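Local structure of CTP:phosphocholine Cytidylyltransferase (Streptococcus pneumoniae, 1JYK) at residues K27-A32 / A119-I124; N137-S142 / V182-A187. The protein catalyses the transfer of a cytidylyl group from CTP to phosphocholine, probably yielding CDP-choline, in a nucleotidyltransferase-type fold. One frame throughout, in Å; residues are numbered along the deposited sequence.

Interaction 1 (K27-A32 / A119-I124); sequences KAIILA and ANSYVI
Tyr122 O accepts two hydrogen bonds: Ile29 N reaches it across the contact at 2.7 Å, and the hydroxyl of the preceding Ser121 comes to it from the opposite face of its carbonyl plane, with OG at 2.9 Å. With chi1 at 171°, Ser121 OG lies beside its own carbonyl carbon, from where it reaches the next residue's carbonyl and rests against Ile29 CD1 at 3.3 Å. Parallel pairing is evident from the ladder: Ile29 bonds through N to Tyr122 and through O to Ile124, Lys27 does likewise with Asn120 and Tyr122, and Leu31 N closes the run on Ile124 O. The strand axes lie 4.3 Å apart at 20°. At the entry of the ladder the lysine chain bends at its last two torsions and brings Lys27 NZ to Ala119 O, 2.6 Å away and nearly in line with that C=O; Glu23 forms a salt bridge with the same ammonium. On one face of the sheet Ala28 CB touches Ile124 CD1 at 4.0 Å, under helix 58-68; on the other Leu31 CD1 meets Val123 CG1 at 3.9 Å. Asn120 and Ser121 together face Trp185 in a G1 beta bulge. Parallel central strands with a helix packed on one face are consistent with the Rossmann-like alpha/beta core of nucleotidyltransferases.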
# COMPACT_ATOMS: atom_id res chain seq x y z
N LYS A 27 13.47 1.72 -1.40
CA LYS A 27 12.64 2.92 -1.42
C LYS A 27 11.23 2.58 -1.01
O LYS A 27 10.96 1.46 -0.58
CB LYS A 27 12.62 3.54 -2.83
CG LYS A 27 13.88 3.31 -3.63
CD LYS A 27 13.62 3.47 -5.13
CE LYS A 27 13.15 2.17 -5.76
NZ LYS A 27 14.16 1.08 -5.64
N ALA A 28 10.34 3.55 -1.14
CA ALA A 28 8.95 3.33 -0.78
C ALA A 28 8.00 4.08 -1.71
O ALA A 28 8.27 5.21 -2.10
CB ALA A 28 8.70 3.75 0.66
N ILE A 29 6.90 3.43 -2.04
CA ILE A 29 5.87 4.00 -2.90
C ILE A 29 4.61 4.04 -2.03
O ILE A 29 4.20 3.01 -1.49
CB ILE A 29 5.60 3.11 -4.14
CG1 ILE A 29 6.82 3.13 -5.07
CG2 ILE A 29 4.36 3.58 -4.87
CD1 ILE A 29 6.94 1.88 -5.95
N ILE A 30 4.02 5.22 -1.89
CA ILE A 30 2.81 5.36 -1.09
C ILE A 30 1.65 5.68 -2.02
O ILE A 30 1.69 6.66 -2.79
CB ILE A 30 2.96 6.48 -0.03
CG1 ILE A 30 4.20 6.21 0.84
CG2 ILE A 30 1.71 6.55 0.84
CD1 ILE A 30 4.43 7.23 1.94
N LEU A 31 0.61 4.85 -1.97
CA LEU A 31 -0.56 5.03 -2.81
C LEU A 31 -1.56 5.96 -2.13
O LEU A 31 -2.26 5.57 -1.20
CB LEU A 31 -1.21 3.67 -3.10
CG LEU A 31 -0.27 2.59 -3.67
CD1 LEU A 31 -1.03 1.27 -3.79
CD2 LEU A 31 0.26 3.03 -5.02
N ALA A 32 -1.62 7.21 -2.61
CA ALA A 32 -2.51 8.20 -2.03
C ALA A 32 -3.30 9.02 -3.06
O ALA A 32 -3.65 10.17 -2.80
CB ALA A 32 -1.68 9.15 -1.14
N ALA A 119 11.33 -2.23 -8.08
CA ALA A 119 12.45 -3.01 -7.55
C ALA A 119 12.98 -2.51 -6.21
O ALA A 119 13.37 -1.35 -6.08
CB ALA A 119 13.58 -3.07 -8.57
N ASN A 120 13.00 -3.41 -5.22
CA ASN A 120 13.48 -3.10 -3.88
C ASN A 120 12.71 -1.96 -3.25
O ASN A 120 13.27 -1.11 -2.55
CB ASN A 120 14.96 -2.75 -3.94
CG ASN A 120 15.81 -3.95 -4.30
OD1 ASN A 120 15.62 -5.04 -3.75
ND2 ASN A 120 16.73 -3.77 -5.23
N SER A 121 11.40 -1.96 -3.47
CA SER A 121 10.55 -0.92 -2.94
C SER A 121 9.38 -1.44 -2.10
O SER A 121 8.86 -2.54 -2.33
CB SER A 121 10.01 -0.08 -4.09
OG SER A 121 9.00 0.82 -3.65
N TYR A 122 8.99 -0.65 -1.11
CA TYR A 122 7.85 -0.96 -0.28
C TYR A 122 6.68 -0.31 -1.01
O TYR A 122 6.86 0.71 -1.68
CB TYR A 122 7.95 -0.29 1.10
CG TYR A 122 8.79 -1.03 2.10
CD1 TYR A 122 8.23 -2.00 2.93
CD2 TYR A 122 10.16 -0.77 2.21
CE1 TYR A 122 9.02 -2.71 3.84
CE2 TYR A 122 10.95 -1.47 3.11
CZ TYR A 122 10.38 -2.44 3.92
OH TYR A 122 11.18 -3.14 4.79
N VAL A 123 5.50 -0.91 -0.91
CA VAL A 123 4.30 -0.33 -1.51
C VAL A 123 3.42 -0.19 -0.28
O VAL A 123 3.16 -1.17 0.41
CB VAL A 123 3.64 -1.27 -2.55
CG1 VAL A 123 2.30 -0.68 -3.01
CG2 VAL A 123 4.58 -1.45 -3.74
N ILE A 124 2.95 1.02 -0.02
CA ILE A 124 2.16 1.30 1.17
C ILE A 124 0.84 1.99 0.89
O ILE A 124 0.79 2.95 0.13
CB ILE A 124 2.98 2.18 2.13
CG1 ILE A 124 4.28 1.46 2.48
CG2 ILE A 124 2.16 2.53 3.37
CD1 ILE A 124 5.47 2.38 2.61

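Interaction 2 (N137-S142 / V182-A187); sequences NDLTRS and VSFWDA
Ser142 and Asp186 exchange two hydrogen bonds that each join a backbone NH of one residue to the side chain of the other. Asp186 N donates to Ser142 OG at 3.1 Å, nearly straight with 166° at the hydrogen. In return Ser142 N approaches Asp186 OD2 at 3.2 Å, more bent at 136° and from well above the carboxylate plane. Asp186 CG sits between its own backbone N and carbonyl carbon (chi1 59°), a torsion that places OD2 near Ser142 N. The hydroxyl of Thr189 hydrogen-bonds to both Ser142 OG and Asp186 OD1, tying this polar cluster to the following helix. A water donates to Thr140 O and, weakly, to Asp186 OD2, bridging the two segments.

Asp186 occupies the N-cap position of helix 187-201, where its side chain caps a backbone N in the first turn of that helix; strand 182-185 therefore passes directly into a capped helix at the point where residues 137-142 lead into strand 142-149. That strand runs antiparallel to 182-185 in the sheet.

Farther in, Ser142 CA lies 3.1 Å from Phe184 O in a CA-H...O contact, and Ser142 CB packs on Trp185 CE3 at 3.6 Å. The Phe184 ring is gripped from two directions. Leu139 CB makes a CH-pi contact over one face, 4.1 Å from the centroid of the Phe184 ring, while Arg141 O lies at the edge, in the ring plane, 3.5 Å from Phe184 CD2. Leu139 CD2 continues past the ring to Phe184 CB at 3.6 Å, the two side chains running in opposite directions. The Arg141 guanidinium group makes a cation-pi contact with Tyr225.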
# COMPACT_ATOMS: atom_id res chain seq x y z
N ASN A 137 15.54 -1.73 6.15
CA ASN A 137 16.29 -1.59 4.91
C ASN A 137 17.18 -2.80 4.59
O ASN A 137 18.06 -2.71 3.73
CB ASN A 137 17.12 -0.29 4.93
CG ASN A 137 18.26 -0.32 5.95
OD1 ASN A 137 18.37 -1.24 6.77
ND2 ASN A 137 19.11 0.69 5.91
N ASP A 138 16.92 -3.92 5.25
CA ASP A 138 17.72 -5.12 5.02
C ASP A 138 16.92 -6.34 4.52
O ASP A 138 17.41 -7.47 4.57
CB ASP A 138 18.47 -5.48 6.29
CG ASP A 138 17.54 -5.76 7.44
OD1 ASP A 138 16.31 -5.59 7.27
OD2 ASP A 138 18.04 -6.15 8.52
N LEU A 139 15.70 -6.11 4.05
CA LEU A 139 14.87 -7.19 3.54
C LEU A 139 15.49 -7.72 2.25
O LEU A 139 15.92 -6.94 1.41
CB LEU A 139 13.46 -6.68 3.24
CG LEU A 139 12.33 -7.24 4.10
CD1 LEU A 139 12.65 -7.02 5.57
CD2 LEU A 139 11.03 -6.55 3.72
N THR A 140 15.53 -9.04 2.10
CA THR A 140 16.13 -9.65 0.92
C THR A 140 15.16 -10.42 0.04
O THR A 140 15.58 -11.06 -0.93
CB THR A 140 17.29 -10.59 1.30
OG1 THR A 140 16.81 -11.60 2.18
CG2 THR A 140 18.41 -9.81 1.98
N ARG A 141 13.88 -10.38 0.36
CA ARG A 141 12.90 -11.09 -0.43
C ARG A 141 11.56 -10.38 -0.38
O ARG A 141 11.27 -9.67 0.58
CB ARG A 141 12.75 -12.53 0.06
CG ARG A 141 12.02 -12.65 1.38
CD ARG A 141 12.40 -13.94 2.09
NE ARG A 141 11.48 -14.25 3.18
CZ ARG A 141 11.38 -15.44 3.75
NH1 ARG A 141 12.14 -16.44 3.34
NH2 ARG A 141 10.51 -15.64 4.74
N SER A 142 10.75 -10.57 -1.42
CA SER A 142 9.43 -9.95 -1.50
C SER A 142 8.62 -10.41 -0.30
O SER A 142 8.57 -11.62 0.00
CB SER A 142 8.75 -10.34 -2.81
OG SER A 142 9.53 -9.92 -3.91
N VAL A 182 0.90 -3.10 3.34
CA VAL A 182 2.34 -2.91 3.45
C VAL A 182 2.99 -4.15 2.87
O VAL A 182 2.71 -5.28 3.30
CB VAL A 182 2.82 -2.73 4.93
CG1 VAL A 182 4.33 -2.51 4.95
CG2 VAL A 182 2.11 -1.55 5.58
N SER A 183 3.82 -3.95 1.86
CA SER A 183 4.51 -5.06 1.20
C SER A 183 5.84 -4.55 0.65
O SER A 183 6.01 -3.35 0.44
CB SER A 183 3.65 -5.64 0.07
OG SER A 183 3.36 -4.68 -0.94
N PHE A 184 6.78 -5.47 0.43
CA PHE A 184 8.09 -5.12 -0.11
C PHE A 184 8.38 -6.05 -1.29
O PHE A 184 8.03 -7.22 -1.26
CB PHE A 184 9.18 -5.29 0.95
CG PHE A 184 10.57 -5.10 0.42
CD1 PHE A 184 11.11 -3.82 0.28
CD2 PHE A 184 11.33 -6.20 0.03
CE1 PHE A 184 12.40 -3.64 -0.23
CE2 PHE A 184 12.62 -6.03 -0.48
CZ PHE A 184 13.15 -4.75 -0.62
N TRP A 185 9.03 -5.52 -2.32
CA TRP A 185 9.32 -6.31 -3.51
C TRP A 185 10.78 -6.25 -3.90
O TRP A 185 11.34 -5.16 -4.06
CB TRP A 185 8.43 -5.83 -4.65
CG TRP A 185 7.02 -5.87 -4.22
CD1 TRP A 185 6.31 -4.86 -3.64
CD2 TRP A 185 6.20 -7.04 -4.15
NE1 TRP A 185 5.10 -5.33 -3.19
CE2 TRP A 185 5.00 -6.67 -3.49
CE3 TRP A 185 6.36 -8.37 -4.56
CZ2 TRP A 185 3.97 -7.58 -3.24
CZ3 TRP A 185 5.34 -9.28 -4.31
CH2 TRP A 185 4.16 -8.88 -3.66
N ASP A 186 11.40 -7.42 -4.05
CA ASP A 186 12.81 -7.47 -4.45
C ASP A 186 12.91 -7.26 -5.97
O ASP A 186 11.90 -7.27 -6.68
CB ASP A 186 13.47 -8.79 -4.03
CG ASP A 186 12.80 -10.01 -4.62
OD1 ASP A 186 12.33 -9.94 -5.77
OD2 ASP A 186 12.74 -11.04 -3.92
N ALA A 187 14.14 -7.07 -6.45
CA ALA A 187 14.38 -6.81 -7.87
C ALA A 187 13.91 -7.92 -8.82
O ALA A 187 13.20 -7.66 -9.79
CB ALA A 187 15.86 -6.52 -8.09
O HOH W 1 15.84 -12.21 -3.85

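In the fold
Interactions 1 and 2 have centres about 10 Å apart and share one mixed sheet. Strand 121-125 joins them: parallel to 27-32 on one side and antiparallel to 182-185 on the other, it is where parallel pairing changes to antiparallel. Probable backbone hydrogen bonds from Val123 N to Ser183 O (2.8 Å) and from Trp185 N to Ser121 O (3.0 Å) link the contacts directly, and Tyr122 OH, hydrogen-bonded to Arg136 O, also packs against Leu139 CD2. Along the chain interaction 1 closes before interaction 2 opens. Interaction 1 is buried, its centre about 7 Å from the chain centre; interaction 2 is partly buried at about 13 Å. The shared strand thus couples the buried parallel core to the peripheral loop and the capped helix start.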